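PDB 2WBM: ribosome maturation protein SDO1 homolog, which probably binds the ribosome and takes part in its maturation. Local coordinates for residues E37-A48 against V63-R74. Numbering follows the deposited sequence.
Sequences ERFEVLVDPDLA and VLAVQEVFRDAR
Strand 37-43 borders the antiparallel sheet of the SBDS N-terminal domain, and residues 63-74, which run from the last residue of helix 60-63 into an irregular stretch, extend that border through two separate bridges. At the first, Glu40 and Phe70 form an antiparallel hydrogen-bonded pair: Phe70 N reaches Glu40 O at 2.7 Å and Glu40 N donates back to Phe70 O. At the second, Ala65 N binds Leu42 O and Asp44 N binds Val63 O, flanking the Val43-Leu64 pair. Between the bridges the chain loops away from the strand around Gln67, the centre of an inverse gamma turn, and a water accepts a hydrogen bond from Leu42 N (2.8 Å to the water oxygen) while donating to Val66 O and Glu68 O.

The Glu40 side chain is extended beyond CG (chi2 180°), which carries its carboxylate past the strand pairing to the corner at Arg71. There Ala73 N donates almost straight to Glu40 OE1 (2.8 Å, 175° at the hydrogen), on the anti side and 32° out of the carboxylate plane. Glu40 OE1 lies 4.2 Å from Asp72 OD1, which accepts from Lys75 N. A water accepting from Arg38 NH1 bridges Glu40 OE2 and Asp72 OD2; a second joins Glu40 OE1 to Asp72 OD1, weakly at Asp72. With the Arg31 salt bridge to Glu40 OE2, these would probably temper the repulsion between the acids.

Leu42 fills the adjoining apolar patch: CB meets Ala65 CB, CG meets Ala73 CB, and CD1 touches Phe70 CE2 at 4.0 Å. Across the strand, beside helix 93-103, Val41 CB packs on Leu64 CD2 at 3.7 Å.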
# COMPACT_ATOMS: atom_id res chain seq x y z
N GLU A 37 -13.93 -26.12 -17.79
CA GLU A 37 -14.93 -25.83 -16.75
C GLU A 37 -14.42 -24.78 -15.77
O GLU A 37 -13.38 -24.97 -15.14
CB GLU A 37 -15.32 -27.12 -15.99
CG GLU A 37 -15.99 -28.18 -16.86
CD GLU A 37 -17.45 -27.82 -17.25
OE1 GLU A 37 -17.91 -26.72 -16.90
OE2 GLU A 37 -18.11 -28.65 -17.91
N ARG A 38 -15.17 -23.68 -15.63
CA ARG A 38 -14.84 -22.63 -14.66
C ARG A 38 -15.40 -22.86 -13.26
O ARG A 38 -16.51 -23.35 -13.07
CB ARG A 38 -15.35 -21.27 -15.13
CG ARG A 38 -14.66 -20.78 -16.37
CD ARG A 38 -15.29 -19.52 -16.85
NE ARG A 38 -14.67 -19.11 -18.10
CZ ARG A 38 -15.03 -18.03 -18.80
NH1 ARG A 38 -16.01 -17.25 -18.36
NH2 ARG A 38 -14.42 -17.75 -19.93
N PHE A 39 -14.57 -22.51 -12.29
CA PHE A 39 -14.89 -22.48 -10.87
C PHE A 39 -14.50 -21.09 -10.41
O PHE A 39 -13.37 -20.61 -10.68
CB PHE A 39 -14.09 -23.53 -10.11
CG PHE A 39 -14.41 -24.96 -10.49
CD1 PHE A 39 -15.36 -25.69 -9.77
CD2 PHE A 39 -13.76 -25.57 -11.57
CE1 PHE A 39 -15.65 -27.01 -10.10
CE2 PHE A 39 -14.05 -26.88 -11.94
CZ PHE A 39 -14.99 -27.63 -11.19
N GLU A 40 -15.42 -20.41 -9.74
CA GLU A 40 -15.26 -19.00 -9.41
C GLU A 40 -15.69 -18.76 -7.98
O GLU A 40 -16.64 -19.38 -7.49
CB GLU A 40 -16.11 -18.12 -10.32
CG GLU A 40 -15.65 -18.21 -11.80
CD GLU A 40 -16.45 -17.37 -12.76
OE1 GLU A 40 -17.43 -16.69 -12.34
OE2 GLU A 40 -16.09 -17.39 -13.95
N VAL A 41 -15.00 -17.82 -7.34
CA VAL A 41 -15.40 -17.34 -6.01
C VAL A 41 -15.43 -15.82 -5.98
O VAL A 41 -14.75 -15.17 -6.77
CB VAL A 41 -14.45 -17.89 -4.89
CG1 VAL A 41 -14.72 -19.38 -4.66
CG2 VAL A 41 -12.94 -17.62 -5.22
N LEU A 42 -16.25 -15.27 -5.09
CA LEU A 42 -16.38 -13.83 -4.94
C LEU A 42 -15.52 -13.43 -3.76
O LEU A 42 -15.69 -13.96 -2.65
CB LEU A 42 -17.84 -13.45 -4.67
CG LEU A 42 -18.73 -13.58 -5.91
CD1 LEU A 42 -20.22 -13.51 -5.52
CD2 LEU A 42 -18.36 -12.46 -6.87
N VAL A 43 -14.59 -12.51 -4.00
CA VAL A 43 -13.55 -12.19 -3.02
C VAL A 43 -13.28 -10.70 -2.85
O VAL A 43 -13.48 -9.89 -3.77
CB VAL A 43 -12.18 -12.92 -3.33
CG1 VAL A 43 -12.33 -14.45 -3.27
CG2 VAL A 43 -11.60 -12.48 -4.69
N ASP A 44 -12.82 -10.33 -1.66
CA ASP A 44 -12.31 -9.00 -1.39
C ASP A 44 -11.01 -8.84 -2.20
O ASP A 44 -10.10 -9.65 -2.04
CB ASP A 44 -12.00 -8.88 0.11
CG ASP A 44 -11.53 -7.50 0.52
OD1 ASP A 44 -10.49 -7.05 -0.00
OD2 ASP A 44 -12.17 -6.89 1.40
N PRO A 45 -10.93 -7.81 -3.06
CA PRO A 45 -9.77 -7.75 -3.97
C PRO A 45 -8.47 -7.44 -3.22
O PRO A 45 -7.41 -7.98 -3.59
CB PRO A 45 -10.14 -6.61 -4.92
CG PRO A 45 -11.08 -5.74 -4.15
CD PRO A 45 -11.90 -6.73 -3.34
N ASP A 46 -8.55 -6.62 -2.18
CA ASP A 46 -7.35 -6.25 -1.41
C ASP A 46 -6.85 -7.48 -0.65
O ASP A 46 -5.67 -7.81 -0.68
CB ASP A 46 -7.67 -5.13 -0.43
CG ASP A 46 -7.95 -3.81 -1.11
OD1 ASP A 46 -7.28 -3.49 -2.12
OD2 ASP A 46 -8.84 -3.08 -0.63
N LEU A 47 -7.77 -8.18 0.01
CA LEU A 47 -7.39 -9.35 0.79
C LEU A 47 -6.97 -10.52 -0.10
O LEU A 47 -6.04 -11.25 0.25
CB LEU A 47 -8.49 -9.75 1.77
CG LEU A 47 -8.75 -8.74 2.89
CD1 LEU A 47 -9.92 -9.22 3.76
CD2 LEU A 47 -7.51 -8.46 3.75
N ALA A 48 -7.62 -10.66 -1.26
CA ALA A 48 -7.23 -11.67 -2.25
C ALA A 48 -5.79 -11.41 -2.73
O ALA A 48 -5.00 -12.35 -2.85
CB ALA A 48 -8.21 -11.69 -3.45
N VAL A 63 -11.11 -13.57 3.11
CA VAL A 63 -11.05 -13.24 1.69
C VAL A 63 -12.43 -13.38 1.01
O VAL A 63 -12.82 -12.54 0.20
CB VAL A 63 -10.00 -14.11 0.95
CG1 VAL A 63 -9.99 -13.81 -0.54
CG2 VAL A 63 -8.61 -13.88 1.53
N LEU A 64 -13.17 -14.44 1.37
CA LEU A 64 -14.43 -14.78 0.69
C LEU A 64 -15.59 -13.86 1.06
O LEU A 64 -15.85 -13.66 2.23
CB LEU A 64 -14.84 -16.22 1.00
CG LEU A 64 -14.00 -17.26 0.25
CD1 LEU A 64 -14.09 -18.60 0.96
CD2 LEU A 64 -14.44 -17.39 -1.22
N ALA A 65 -16.30 -13.36 0.05
CA ALA A 65 -17.54 -12.61 0.28
C ALA A 65 -18.68 -13.53 0.78
O ALA A 65 -19.49 -13.14 1.63
CB ALA A 65 -17.96 -11.92 -1.01
N VAL A 66 -18.72 -14.73 0.20
CA VAL A 66 -19.62 -15.82 0.63
C VAL A 66 -18.83 -17.12 0.46
O VAL A 66 -17.98 -17.23 -0.42
CB VAL A 66 -20.94 -15.91 -0.23
CG1 VAL A 66 -21.86 -14.73 0.07
CG2 VAL A 66 -20.63 -16.00 -1.73
N GLN A 67 -19.11 -18.10 1.32
CA GLN A 67 -18.37 -19.37 1.23
C GLN A 67 -19.06 -20.31 0.25
O GLN A 67 -19.61 -21.33 0.65
CB GLN A 67 -18.24 -20.02 2.61
CG GLN A 67 -17.51 -19.14 3.61
CD GLN A 67 -17.30 -19.83 4.95
OE1 GLN A 67 -17.72 -20.97 5.16
NE2 GLN A 67 -16.66 -19.13 5.89
N GLU A 68 -19.05 -19.95 -1.03
CA GLU A 68 -19.72 -20.74 -2.07
C GLU A 68 -18.81 -20.75 -3.28
O GLU A 68 -18.15 -19.75 -3.58
CB GLU A 68 -21.06 -20.13 -2.48
CG GLU A 68 -22.05 -20.03 -1.36
CD GLU A 68 -23.36 -19.42 -1.84
OE1 GLU A 68 -23.33 -18.24 -2.22
OE2 GLU A 68 -24.40 -20.11 -1.81
N VAL A 69 -18.78 -21.89 -3.97
CA VAL A 69 -18.00 -22.00 -5.20
C VAL A 69 -18.99 -22.00 -6.36
O VAL A 69 -19.94 -22.80 -6.41
CB VAL A 69 -17.11 -23.27 -5.21
CG1 VAL A 69 -16.33 -23.35 -6.54
CG2 VAL A 69 -16.12 -23.26 -4.01
N PHE A 70 -18.78 -21.07 -7.28
CA PHE A 70 -19.67 -20.91 -8.41
C PHE A 70 -19.10 -21.54 -9.68
O PHE A 70 -17.89 -21.64 -9.85
CB PHE A 70 -19.90 -19.41 -8.69
CG PHE A 70 -20.61 -18.68 -7.56
CD1 PHE A 70 -21.99 -18.57 -7.57
CD2 PHE A 70 -19.87 -18.14 -6.49
CE1 PHE A 70 -22.67 -17.90 -6.52
CE2 PHE A 70 -20.54 -17.49 -5.41
CZ PHE A 70 -21.94 -17.36 -5.45
N ARG A 71 -20.00 -21.91 -10.58
CA ARG A 71 -19.61 -22.16 -11.97
C ARG A 71 -19.48 -20.81 -12.66
O ARG A 71 -18.57 -20.59 -13.46
CB ARG A 71 -20.67 -23.00 -12.67
CG ARG A 71 -20.81 -24.38 -12.02
CD ARG A 71 -21.90 -25.16 -12.70
NE ARG A 71 -21.39 -25.88 -13.88
CZ ARG A 71 -22.16 -26.36 -14.86
NH1 ARG A 71 -23.47 -26.16 -14.85
NH2 ARG A 71 -21.60 -27.02 -15.86
N ASP A 72 -20.42 -19.91 -12.37
CA ASP A 72 -20.35 -18.54 -12.87
C ASP A 72 -20.86 -17.61 -11.78
O ASP A 72 -22.05 -17.58 -11.48
CB ASP A 72 -21.14 -18.36 -14.17
CG ASP A 72 -20.96 -16.97 -14.77
OD1 ASP A 72 -21.20 -15.97 -14.06
OD2 ASP A 72 -20.57 -16.86 -15.96
N ALA A 73 -19.94 -16.85 -11.20
CA ALA A 73 -20.27 -16.06 -10.01
C ALA A 73 -21.15 -14.85 -10.29
O ALA A 73 -21.87 -14.39 -9.41
CB ALA A 73 -18.99 -15.66 -9.28
N ARG A 74 -21.11 -14.33 -11.51
CA ARG A 74 -22.01 -13.22 -11.80
C ARG A 74 -23.41 -13.72 -12.13
O ARG A 74 -24.39 -13.04 -11.83
CB ARG A 74 -21.45 -12.29 -12.88
CG ARG A 74 -20.23 -11.48 -12.43
CD ARG A 74 -20.46 -10.71 -11.12
NE ARG A 74 -19.25 -10.02 -10.66
CZ ARG A 74 -19.10 -9.44 -9.47
NH1 ARG A 74 -20.08 -9.47 -8.58
NH2 ARG A 74 -17.96 -8.84 -9.16
O HOH W 1 -17.91 -18.06 -16.03
O HOH W 2 -18.28 -14.73 -13.91
O HOH W 3 -17.64 -17.02 -3.37